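Local coordinates for Lmo0325 protein (Listeria monocytogenes EGD-e, PDB 4RYK), which is a putative transcriptional regulator of the Rgg type that probably binds DNA through an N-terminal helix-turn-helix, at residues K117-T122 and K147-Y152; D151-M156 and V164-N169; D80-D85 and Q99-K104. One frame throughout, in Å; residues are numbered along the deposited sequence.

Interaction 1: K117-T122 and K147-Y152; sequences KAILHT and KIIHDY
Helices 113-132 and 143-153 meet at Ala118 and Ile148, whose CA atoms lie 6.8 Å apart, and the short axes of 117-122 and 147-152 run roughly antiparallel at 145° with a closest approach of 9.6 Å. Alanine suits this place because its single methyl fits between two isoleucines: CB rests against the CG2 branch of Ile148 at 3.9 Å, and the CG1 methylene of Ile149 reaches the same CB from the next position of the helix. The two isoleucines share nearly one conformation, and their successive places on the helix present different branches to Ala118. In Ile148 a chi1 of -79° sets CG1 beside the backbone N and leaves CG2 anti to it; CG2 is the branch that touches. Ile149 instead uses its long arm, CG1 then CD1, and ends with CD1 4.0 Å from CG1 of Ile119, the two side chains crossing at about a right angle. This is helix-on-helix packing within the all-helical C-terminal domain of Rgg type, whose family belongs to the TPR clan. Ile166 of helix 161-170 packs on both Ile119 and Ile149, and Ile119 also reaches Trp83 and Phe86 of helix 82-91. Two polar side chains find partners in their own helix. Thr122, although CB points toward the partner helix, returns OG1 to the carbonyl O of Ile119 at 2.9 Å, tilted out of the carbonyl plane, which satisfies its hydroxyl inside a buried setting. On helix 143-153, away from Ala118, the carboxylate of Asp151 is held at both oxygens: Lys147 NZ makes a salt bridge to the syn lone pair of OD2, one helical turn away, while His150 ND1, with the acceptor in its ring plane, donates to OD1 from the anti side at 2.8 Å.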
loop_
_atom_site.group_PDB
_atom_site.type_symbol
_atom_site.label_atom_id
_atom_site.label_comp_id
_atom_site.label_asym_id
_atom_site.label_seq_id
_atom_site.Cartn_x
_atom_site.Cartn_y
_atom_site.Cartn_z
ATOM N N LYS A 117 -11.874 20.339 -12.006
ATOM C CA LYS A 117 -11.693 21.802 -12.156
ATOM C C LYS A 117 -12.480 22.580 -11.140
ATOM O O LYS A 117 -11.982 23.556 -10.590
ATOM C CB LYS A 117 -12.070 22.262 -13.541
ATOM C CG LYS A 117 -11.083 21.750 -14.566
ATOM C CD LYS A 117 -11.269 22.393 -15.926
ATOM C CE LYS A 117 -12.453 21.842 -16.676
ATOM N NZ LYS A 117 -12.079 21.707 -18.119
ATOM N N ALA A 118 -13.697 22.128 -10.851
ATOM C CA ALA A 118 -14.513 22.830 -9.853
ATOM C C ALA A 118 -13.837 22.757 -8.491
ATOM O O ALA A 118 -13.817 23.711 -7.720
ATOM C CB ALA A 118 -15.931 22.258 -9.816
ATOM N N ILE A 119 -13.229 21.622 -8.189
ATOM C CA ILE A 119 -12.558 21.479 -6.893
ATOM C C ILE A 119 -11.412 22.473 -6.764
ATOM O O ILE A 119 -11.265 23.190 -5.763
ATOM C CB ILE A 119 -12.112 20.014 -6.665
ATOM C CG1 ILE A 119 -13.338 19.195 -6.220
ATOM C CG2 ILE A 119 -11.047 19.906 -5.589
ATOM C CD1 ILE A 119 -13.139 17.729 -6.406
ATOM N N LEU A 120 -10.619 22.538 -7.802
ATOM C CA LEU A 120 -9.525 23.444 -7.833
ATOM C C LEU A 120 -9.992 24.904 -7.732
ATOM O O LEU A 120 -9.413 25.690 -6.999
ATOM C CB LEU A 120 -8.769 23.236 -9.133
ATOM C CG LEU A 120 -7.610 22.255 -9.184
ATOM C CD1 LEU A 120 -7.172 22.098 -10.628
ATOM C CD2 LEU A 120 -6.429 22.753 -8.374
ATOM N N HIS A 121 -10.999 25.282 -8.523
ATOM C CA HIS A 121 -11.505 26.634 -8.459
ATOM C C HIS A 121 -11.936 26.967 -7.066
ATOM O O HIS A 121 -11.587 28.028 -6.571
ATOM C CB HIS A 121 -12.717 26.815 -9.348
ATOM C CG HIS A 121 -12.375 27.186 -10.747
ATOM N ND1 HIS A 121 -12.551 26.324 -11.811
ATOM C CD2 HIS A 121 -11.887 28.338 -11.262
ATOM C CE1 HIS A 121 -12.188 26.928 -12.928
ATOM N NE2 HIS A 121 -11.783 28.149 -12.621
ATOM N N THR A 122 -12.702 26.088 -6.418
ATOM C CA THR A 122 -13.191 26.419 -5.089
ATOM C C THR A 122 -12.040 26.584 -4.132
ATOM O O THR A 122 -12.096 27.439 -3.239
ATOM C CB THR A 122 -14.178 25.409 -4.473
ATOM O OG1 THR A 122 -13.547 24.140 -4.265
ATOM C CG2 THR A 122 -15.367 25.216 -5.364
ATOM N N LYS A 147 -22.423 23.369 -7.030
ATOM C CA LYS A 147 -23.428 22.685 -7.806
ATOM C C LYS A 147 -22.826 21.623 -8.729
ATOM O O LYS A 147 -23.367 20.522 -8.880
ATOM C CB LYS A 147 -24.210 23.694 -8.625
ATOM C CG LYS A 147 -25.298 23.069 -9.479
ATOM C CD LYS A 147 -26.157 24.167 -10.091
ATOM C CE LYS A 147 -26.785 23.722 -11.407
ATOM N NZ LYS A 147 -27.675 22.568 -11.159
ATOM N N ILE A 148 -21.729 21.953 -9.383
ATOM C CA ILE A 148 -21.090 20.977 -10.267
ATOM C C ILE A 148 -20.683 19.716 -9.489
ATOM O O ILE A 148 -20.855 18.605 -9.942
ATOM C CB ILE A 148 -19.885 21.598 -10.979
ATOM C CG1 ILE A 148 -20.367 22.459 -12.140
ATOM C CG2 ILE A 148 -18.939 20.522 -11.520
ATOM C CD1 ILE A 148 -19.290 23.398 -12.668
ATOM N N ILE A 149 -20.141 19.908 -8.313
ATOM C CA ILE A 149 -19.652 18.799 -7.518
ATOM C C ILE A 149 -20.843 17.991 -6.998
ATOM O O ILE A 149 -20.887 16.784 -7.119
ATOM C CB ILE A 149 -18.807 19.324 -6.344
ATOM C CG1 ILE A 149 -17.538 19.962 -6.891
ATOM C CG2 ILE A 149 -18.497 18.186 -5.362
ATOM C CD1 ILE A 149 -16.906 20.947 -5.924
ATOM N N HIS A 150 -21.827 18.688 -6.446
ATOM C CA HIS A 150 -23.058 18.038 -6.008
ATOM C C HIS A 150 -23.676 17.193 -7.111
ATOM O O HIS A 150 -24.068 16.037 -6.878
ATOM C CB HIS A 150 -24.103 19.057 -5.536
ATOM C CG HIS A 150 -25.442 18.447 -5.327
ATOM N ND1 HIS A 150 -26.361 18.303 -6.351
ATOM C CD2 HIS A 150 -25.983 17.850 -4.243
ATOM C CE1 HIS A 150 -27.431 17.673 -5.888
ATOM N NE2 HIS A 150 -27.234 17.398 -4.610
ATOM N N ASP A 151 -23.781 17.786 -8.290
ATOM C CA ASP A 151 -24.512 17.142 -9.381
ATOM C C ASP A 151 -23.746 15.974 -9.989
ATOM O O ASP A 151 -24.358 15.093 -10.579
ATOM C CB ASP A 151 -24.819 18.115 -10.506
ATOM C CG ASP A 151 -25.892 19.137 -10.136
ATOM O OD1 ASP A 151 -26.505 19.007 -9.069
ATOM O OD2 ASP A 151 -26.089 20.073 -10.919
ATOM N N TYR A 152 -22.427 15.990 -9.906
ATOM C CA TYR A 152 -21.645 14.829 -10.319
ATOM C C TYR A 152 -21.946 13.601 -9.433
ATOM O O TYR A 152 -22.161 12.506 -9.915
ATOM C CB TYR A 152 -20.137 15.140 -10.234
ATOM C CG TYR A 152 -19.292 13.911 -10.515
ATOM C CD1 TYR A 152 -19.161 13.425 -11.815
ATOM C CD2 TYR A 152 -18.674 13.211 -9.497
ATOM C CE1 TYR A 152 -18.449 12.269 -12.101
ATOM C CE2 TYR A 152 -17.905 12.073 -9.764
ATOM C CZ TYR A 152 -17.782 11.601 -11.068
ATOM O OH TYR A 152 -17.067 10.430 -11.377
#

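Interaction 2: D151-M156 and V164-N169; sequences DYLWKM and VRIFSN
Leu153 and Ile166 bury the most surface here, passing each other in opposite directions so that CD1 of the leucine meets CG2 of the isoleucine at 4.1 Å. Both branches are methyls on buried residues, and the contact is apolar throughout. Leu153 CD1 also lies 4.3 Å from Phe167 CA, so this methyl sits close to the backbone of helix 161-170, while the Phe167 ring meets Trp159 edge-to-face. The other arm of Ile166 takes a different partner: CD1 comes to 3.6 Å from Tyr152 CE2, approaching the ring obliquely. Tyr152 CG lies anti to its backbone N (chi1 174°), a setting that sends the ring toward helix 161-170; tyrosine suits the place because its carbons serve for packing while its OH bonds to Glu163. Two successive helices of the C-terminal helical domain, 143-153 and 161-170, are joined in this way just where the first one ends. A type II beta turn from Leu153 to Met156 follows, closed by Met156 N donating to Leu153 O at 3.1 Å. It carries selenomethionine Met156 back over the ring of Tyr152, with SE 3.9 Å above one face and displaced toward the rim.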
loop_
_atom_site.group_PDB
_atom_site.type_symbol
_atom_site.label_atom_id
_atom_site.label_comp_id
_atom_site.label_asym_id
_atom_site.label_seq_id
_atom_site.Cartn_x
_atom_site.Cartn_y
_atom_site.Cartn_z
ATOM N N ASP A 151 -23.781 17.786 -8.290
ATOM C CA ASP A 151 -24.512 17.142 -9.381
ATOM C C ASP A 151 -23.746 15.974 -9.989
ATOM O O ASP A 151 -24.358 15.093 -10.579
ATOM C CB ASP A 151 -24.819 18.115 -10.506
ATOM C CG ASP A 151 -25.892 19.137 -10.136
ATOM O OD1 ASP A 151 -26.505 19.007 -9.069
ATOM O OD2 ASP A 151 -26.089 20.073 -10.919
ATOM N N TYR A 152 -22.427 15.990 -9.906
ATOM C CA TYR A 152 -21.645 14.829 -10.319
ATOM C C TYR A 152 -21.946 13.601 -9.433
ATOM O O TYR A 152 -22.161 12.506 -9.915
ATOM C CB TYR A 152 -20.137 15.140 -10.234
ATOM C CG TYR A 152 -19.292 13.911 -10.515
ATOM C CD1 TYR A 152 -19.161 13.425 -11.815
ATOM C CD2 TYR A 152 -18.674 13.211 -9.497
ATOM C CE1 TYR A 152 -18.449 12.269 -12.101
ATOM C CE2 TYR A 152 -17.905 12.073 -9.764
ATOM C CZ TYR A 152 -17.782 11.601 -11.068
ATOM O OH TYR A 152 -17.067 10.430 -11.377
ATOM N N LEU A 153 -21.916 13.775 -8.123
ATOM C CA LEU A 153 -22.198 12.666 -7.216
ATOM C C LEU A 153 -23.690 12.271 -7.135
ATOM O O LEU A 153 -24.014 11.124 -6.864
ATOM C CB LEU A 153 -21.733 13.009 -5.816
ATOM C CG LEU A 153 -20.219 13.220 -5.640
ATOM C CD1 LEU A 153 -19.944 13.677 -4.210
ATOM C CD2 LEU A 153 -19.441 11.944 -5.951
ATOM N N TRP A 154 -24.572 13.258 -7.272
ATOM C CA TRP A 154 -26.040 13.061 -7.265
ATOM C C TRP A 154 -26.434 11.960 -8.191
ATOM O O TRP A 154 -25.976 11.879 -9.337
ATOM C CB TRP A 154 -26.672 14.369 -7.724
ATOM C CG TRP A 154 -28.088 14.459 -7.738
ATOM C CD1 TRP A 154 -28.943 14.083 -6.733
ATOM C CD2 TRP A 154 -28.898 15.114 -8.749
ATOM N NE1 TRP A 154 -30.223 14.415 -7.072
ATOM C CE2 TRP A 154 -30.237 15.044 -8.303
ATOM C CE3 TRP A 154 -28.613 15.760 -9.989
ATOM C CZ2 TRP A 154 -31.345 15.609 -9.074
ATOM C CZ3 TRP A 154 -29.687 16.285 -10.758
ATOM C CH2 TRP A 154 -31.046 16.208 -10.286
ATOM N N LYS A 155 -27.259 11.082 -7.665
ATOM C CA LYS A 155 -27.831 9.928 -8.391
ATOM C C LYS A 155 -26.830 8.801 -8.752
ATOM O O LYS A 155 -27.226 7.838 -9.349
ATOM C CB LYS A 155 -28.659 10.363 -9.625
ATOM C CG LYS A 155 -29.950 11.089 -9.271
ATOM C CD LYS A 155 -30.763 11.493 -10.534
ATOM C CE LYS A 155 -30.163 12.713 -11.202
ATOM N NZ LYS A 155 -30.928 13.225 -12.326
HETATM N N MSE A 156 -25.562 8.905 -8.383
HETATM C CA MSE A 156 -24.652 7.748 -8.556
HETATM C C MSE A 156 -24.939 6.748 -7.459
HETATM O O MSE A 156 -25.178 7.104 -6.284
HETATM C CB MSE A 156 -23.193 8.154 -8.469
HETATM C CG MSE A 156 -22.785 9.048 -9.612
HETATM SE SE MSE A 156 -20.851 9.502 -9.547
HETATM C CE MSE A 156 -20.167 7.700 -9.450
ATOM N N VAL A 164 -14.845 8.920 -3.634
ATOM C CA VAL A 164 -14.436 8.985 -2.229
ATOM C C VAL A 164 -13.560 10.221 -2.016
ATOM O O VAL A 164 -13.745 10.984 -1.074
ATOM C CB VAL A 164 -13.655 7.720 -1.762
ATOM C CG1 VAL A 164 -13.260 7.871 -0.347
ATOM C CG2 VAL A 164 -14.528 6.489 -1.858
ATOM N N ARG A 165 -12.628 10.461 -2.926
ATOM C CA ARG A 165 -11.790 11.670 -2.826
ATOM C C ARG A 165 -12.591 12.938 -3.068
ATOM O O ARG A 165 -12.402 13.927 -2.396
ATOM C CB ARG A 165 -10.693 11.584 -3.860
ATOM C CG ARG A 165 -9.675 10.532 -3.516
ATOM C CD ARG A 165 -8.943 10.191 -4.780
ATOM N NE ARG A 165 -7.824 9.437 -4.371
ATOM C CZ ARG A 165 -7.401 8.302 -4.860
ATOM N NH1 ARG A 165 -7.932 7.675 -5.963
ATOM N NH2 ARG A 165 -6.332 7.837 -4.227
ATOM N N ILE A 166 -13.500 12.908 -4.034
ATOM C CA ILE A 166 -14.305 14.081 -4.302
ATOM C C ILE A 166 -15.138 14.434 -3.060
ATOM O O ILE A 166 -15.145 15.584 -2.596
ATOM C CB ILE A 166 -15.186 13.874 -5.535
ATOM C CG1 ILE A 166 -14.342 13.934 -6.810
ATOM C CG2 ILE A 166 -16.263 14.956 -5.576
ATOM C CD1 ILE A 166 -15.016 13.334 -8.020
ATOM N N PHE A 167 -15.797 13.414 -2.502
ATOM C CA PHE A 167 -16.671 13.561 -1.362
ATOM C C PHE A 167 -15.894 14.160 -0.247
ATOM O O PHE A 167 -16.379 15.076 0.443
ATOM C CB PHE A 167 -17.173 12.218 -0.880
ATOM C CG PHE A 167 -18.070 12.293 0.283
ATOM C CD1 PHE A 167 -19.215 13.072 0.228
ATOM C CD2 PHE A 167 -17.842 11.532 1.391
ATOM C CE1 PHE A 167 -20.101 13.104 1.291
ATOM C CE2 PHE A 167 -18.723 11.552 2.451
ATOM C CZ PHE A 167 -19.834 12.347 2.411
ATOM N N SER A 168 -14.687 13.678 -0.054
ATOM C CA SER A 168 -13.975 14.181 1.074
ATOM C C SER A 168 -13.586 15.687 0.926
ATOM O O SER A 168 -13.451 16.342 1.939
ATOM C CB SER A 168 -12.782 13.311 1.394
ATOM O OG SER A 168 -11.780 13.698 0.530
ATOM N N ASN A 169 -13.466 16.251 -0.286
ATOM C CA ASN A 169 -13.322 17.727 -0.428
ATOM C C ASN A 169 -14.642 18.481 -0.413
ATOM O O ASN A 169 -14.733 19.617 0.037
ATOM C CB ASN A 169 -12.654 18.106 -1.755
ATOM C CG ASN A 169 -11.212 17.793 -1.764
ATOM O OD1 ASN A 169 -10.357 18.681 -1.639
ATOM N ND2 ASN A 169 -10.911 16.531 -1.875
#

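Interaction 3: D80-D85 and Q99-K104; sequences DSFWID and QALLDK
A single water joins the charged ends of Asp85 and Lys104, whose OD2 and NZ atoms stand 4.8 Å apart and do not touch directly. The water donates to Asp85 OD2 at 2.7 Å and accepts from Lys104 NZ at 2.9 Å. The same OD2 takes a second bond, from Ser81 OG, which reaches it from above the carboxylate plane, 38° out. Ser81 precedes helix 82-91 at the N-cap position, but its hydroxyl goes to Asp85 instead of capping, and Asp80 OD1 accepts from Phe82 N in an Asx turn, met nearly along the C-O bond. Beside the water bridge lies the apolar part. In Leu101 a chi1 of -178° swings CG away from its own N, and CD2 extends obliquely toward the Phe82 ring, 4.1 Å from CE1, the two side chains crossing at about a right angle. CD2 also comes to 4.2 Å from Asp85 CB, so the aspartate adds its methylene to the packing and its carboxylate to the water bridge. With opposite charges linked through water and a serine hydroxyl bonded to OD2, the carboxylate of Asp85 is probably stabilised as the anion, while the pairing of helices 82-91 and 95-108 rests on Leu101 packed against Phe82 and the methylene of Asp85.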
loop_
_atom_site.group_PDB
_atom_site.type_symbol
_atom_site.label_atom_id
_atom_site.label_comp_id
_atom_site.label_asym_id
_atom_site.label_seq_id
_atom_site.Cartn_x
_atom_site.Cartn_y
_atom_site.Cartn_z
ATOM N N ASP A 80 -1.924 9.251 -13.516
ATOM C CA ASP A 80 -2.628 10.521 -13.365
ATOM C C ASP A 80 -2.292 11.022 -11.974
ATOM O O ASP A 80 -2.613 10.409 -10.989
ATOM C CB ASP A 80 -4.121 10.244 -13.581
ATOM C CG ASP A 80 -5.029 11.413 -13.215
ATOM O OD1 ASP A 80 -4.581 12.462 -12.732
ATOM O OD2 ASP A 80 -6.237 11.241 -13.413
ATOM N N SER A 81 -1.563 12.115 -11.893
ATOM C CA SER A 81 -1.071 12.584 -10.619
ATOM C C SER A 81 -1.951 13.712 -10.056
ATOM O O SER A 81 -1.533 14.433 -9.121
ATOM C CB SER A 81 0.359 13.083 -10.832
ATOM O OG SER A 81 0.341 14.045 -11.884
ATOM N N PHE A 82 -3.178 13.882 -10.587
ATOM C CA PHE A 82 -4.014 14.966 -10.098
ATOM C C PHE A 82 -4.083 14.976 -8.591
ATOM O O PHE A 82 -3.819 16.013 -7.970
ATOM C CB PHE A 82 -5.440 14.932 -10.666
ATOM C CG PHE A 82 -6.324 16.000 -10.091
ATOM C CD1 PHE A 82 -6.297 17.273 -10.601
ATOM C CD2 PHE A 82 -7.169 15.724 -9.001
ATOM C CE1 PHE A 82 -7.104 18.276 -10.048
ATOM C CE2 PHE A 82 -7.958 16.707 -8.459
ATOM C CZ PHE A 82 -7.931 18.001 -8.987
ATOM N N TRP A 83 -4.463 13.866 -7.971
ATOM C CA TRP A 83 -4.777 13.913 -6.525
ATOM C C TRP A 83 -3.503 14.107 -5.678
ATOM O O TRP A 83 -3.508 14.836 -4.687
ATOM C CB TRP A 83 -5.569 12.685 -6.064
ATOM C CG TRP A 83 -6.995 12.731 -6.563
ATOM C CD1 TRP A 83 -7.541 11.995 -7.553
ATOM C CD2 TRP A 83 -8.009 13.628 -6.118
ATOM N NE1 TRP A 83 -8.874 12.354 -7.721
ATOM C CE2 TRP A 83 -9.157 13.371 -6.859
ATOM C CE3 TRP A 83 -8.046 14.633 -5.150
ATOM C CZ2 TRP A 83 -10.321 14.097 -6.688
ATOM C CZ3 TRP A 83 -9.208 15.345 -4.970
ATOM C CH2 TRP A 83 -10.330 15.066 -5.724
ATOM N N ILE A 84 -2.426 13.456 -6.083
ATOM C CA ILE A 84 -1.117 13.677 -5.449
ATOM C C ILE A 84 -0.749 15.168 -5.512
ATOM O O ILE A 84 -0.407 15.782 -4.497
ATOM C CB ILE A 84 -0.028 12.890 -6.184
ATOM C CG1 ILE A 84 -0.202 11.381 -5.938
ATOM C CG2 ILE A 84 1.356 13.366 -5.754
ATOM C CD1 ILE A 84 0.382 10.513 -7.049
ATOM N N ASP A 85 -0.830 15.743 -6.709
ATOM C CA ASP A 85 -0.444 17.154 -6.889
ATOM C C ASP A 85 -1.346 18.041 -6.098
ATOM O O ASP A 85 -0.893 18.977 -5.461
ATOM C CB ASP A 85 -0.548 17.576 -8.342
ATOM C CG ASP A 85 0.397 16.813 -9.229
ATOM O OD1 ASP A 85 1.378 16.297 -8.694
ATOM O OD2 ASP A 85 0.147 16.718 -10.456
ATOM N N GLN A 99 -3.317 27.233 -9.533
ATOM C CA GLN A 99 -3.785 27.891 -10.749
ATOM C C GLN A 99 -3.095 27.283 -11.985
ATOM O O GLN A 99 -3.723 27.095 -13.029
ATOM C CB GLN A 99 -3.527 29.389 -10.683
ATOM C CG GLN A 99 -3.912 30.162 -11.930
ATOM C CD GLN A 99 -5.406 30.144 -12.159
ATOM O OE1 GLN A 99 -6.196 30.544 -11.301
ATOM N NE2 GLN A 99 -5.803 29.662 -13.324
ATOM N N ALA A 100 -1.821 26.957 -11.849
ATOM C CA ALA A 100 -1.074 26.276 -12.928
ATOM C C ALA A 100 -1.611 24.868 -13.184
ATOM O O ALA A 100 -1.809 24.438 -14.328
ATOM C CB ALA A 100 0.416 26.217 -12.566
ATOM N N LEU A 101 -1.873 24.135 -12.114
ATOM C CA LEU A 101 -2.531 22.857 -12.297
ATOM C C LEU A 101 -3.879 23.034 -13.004
ATOM O O LEU A 101 -4.230 22.258 -13.893
ATOM C CB LEU A 101 -2.697 22.161 -10.973
ATOM C CG LEU A 101 -3.344 20.791 -11.059
ATOM C CD1 LEU A 101 -2.490 19.855 -11.884
ATOM C CD2 LEU A 101 -3.535 20.224 -9.681
ATOM N N LEU A 102 -4.622 24.067 -12.640
ATOM C CA LEU A 102 -5.899 24.333 -13.290
ATOM C C LEU A 102 -5.741 24.660 -14.764
ATOM O O LEU A 102 -6.455 24.113 -15.582
ATOM C CB LEU A 102 -6.627 25.455 -12.589
ATOM C CG LEU A 102 -7.952 25.932 -13.162
ATOM C CD1 LEU A 102 -8.923 24.770 -13.328
ATOM C CD2 LEU A 102 -8.515 26.974 -12.212
ATOM N N ASP A 103 -4.804 25.538 -15.101
ATOM C CA ASP A 103 -4.489 25.850 -16.511
ATOM C C ASP A 103 -4.129 24.608 -17.325
ATOM O O ASP A 103 -4.582 24.452 -18.457
ATOM C CB ASP A 103 -3.327 26.847 -16.613
ATOM C CG ASP A 103 -3.665 28.258 -16.028
ATOM O OD1 ASP A 103 -4.828 28.609 -15.736
ATOM O OD2 ASP A 103 -2.737 29.057 -15.854
ATOM N N LYS A 104 -3.313 23.730 -16.758
ATOM C CA LYS A 104 -2.914 22.522 -17.480
ATOM C C LYS A 104 -4.108 21.644 -17.822
ATOM O O LYS A 104 -4.355 21.377 -18.988
ATOM C CB LYS A 104 -1.892 21.722 -16.676
ATOM C CG LYS A 104 -1.618 20.319 -17.220
ATOM C CD LYS A 104 -0.255 19.776 -16.808
ATOM C CE LYS A 104 -0.130 19.561 -15.308
ATOM N NZ LYS A 104 -0.709 18.256 -14.880
HETATM O O HOH W 1 -1.425 16.585 -12.600
#

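In the fold
Along the chain, interaction 3 closes first, between helices 82-91 and 95-108; interaction 1 follows on helices 113-132 and 143-153, and interaction 2 takes over the end of helix 143-153 and pairs it with helix 161-170. Interactions 1 and 2 share Asp151 and Tyr152, and their centres are about 9 Å apart. Interaction 3 lies about 15 Å from interaction 1 and about 19 Å from interaction 2, centre to centre, yet all three touch: Leu120 packs on Phe82 and Leu102, and Trp83 meets Arg165, Ile166 and Asn169. The contacts join five successive helices, 82-91 to 161-170, into one packed group; interactions 1 and 2 lie wholly within the Rgg C-terminal family region, which interaction 3 enters through 99-104.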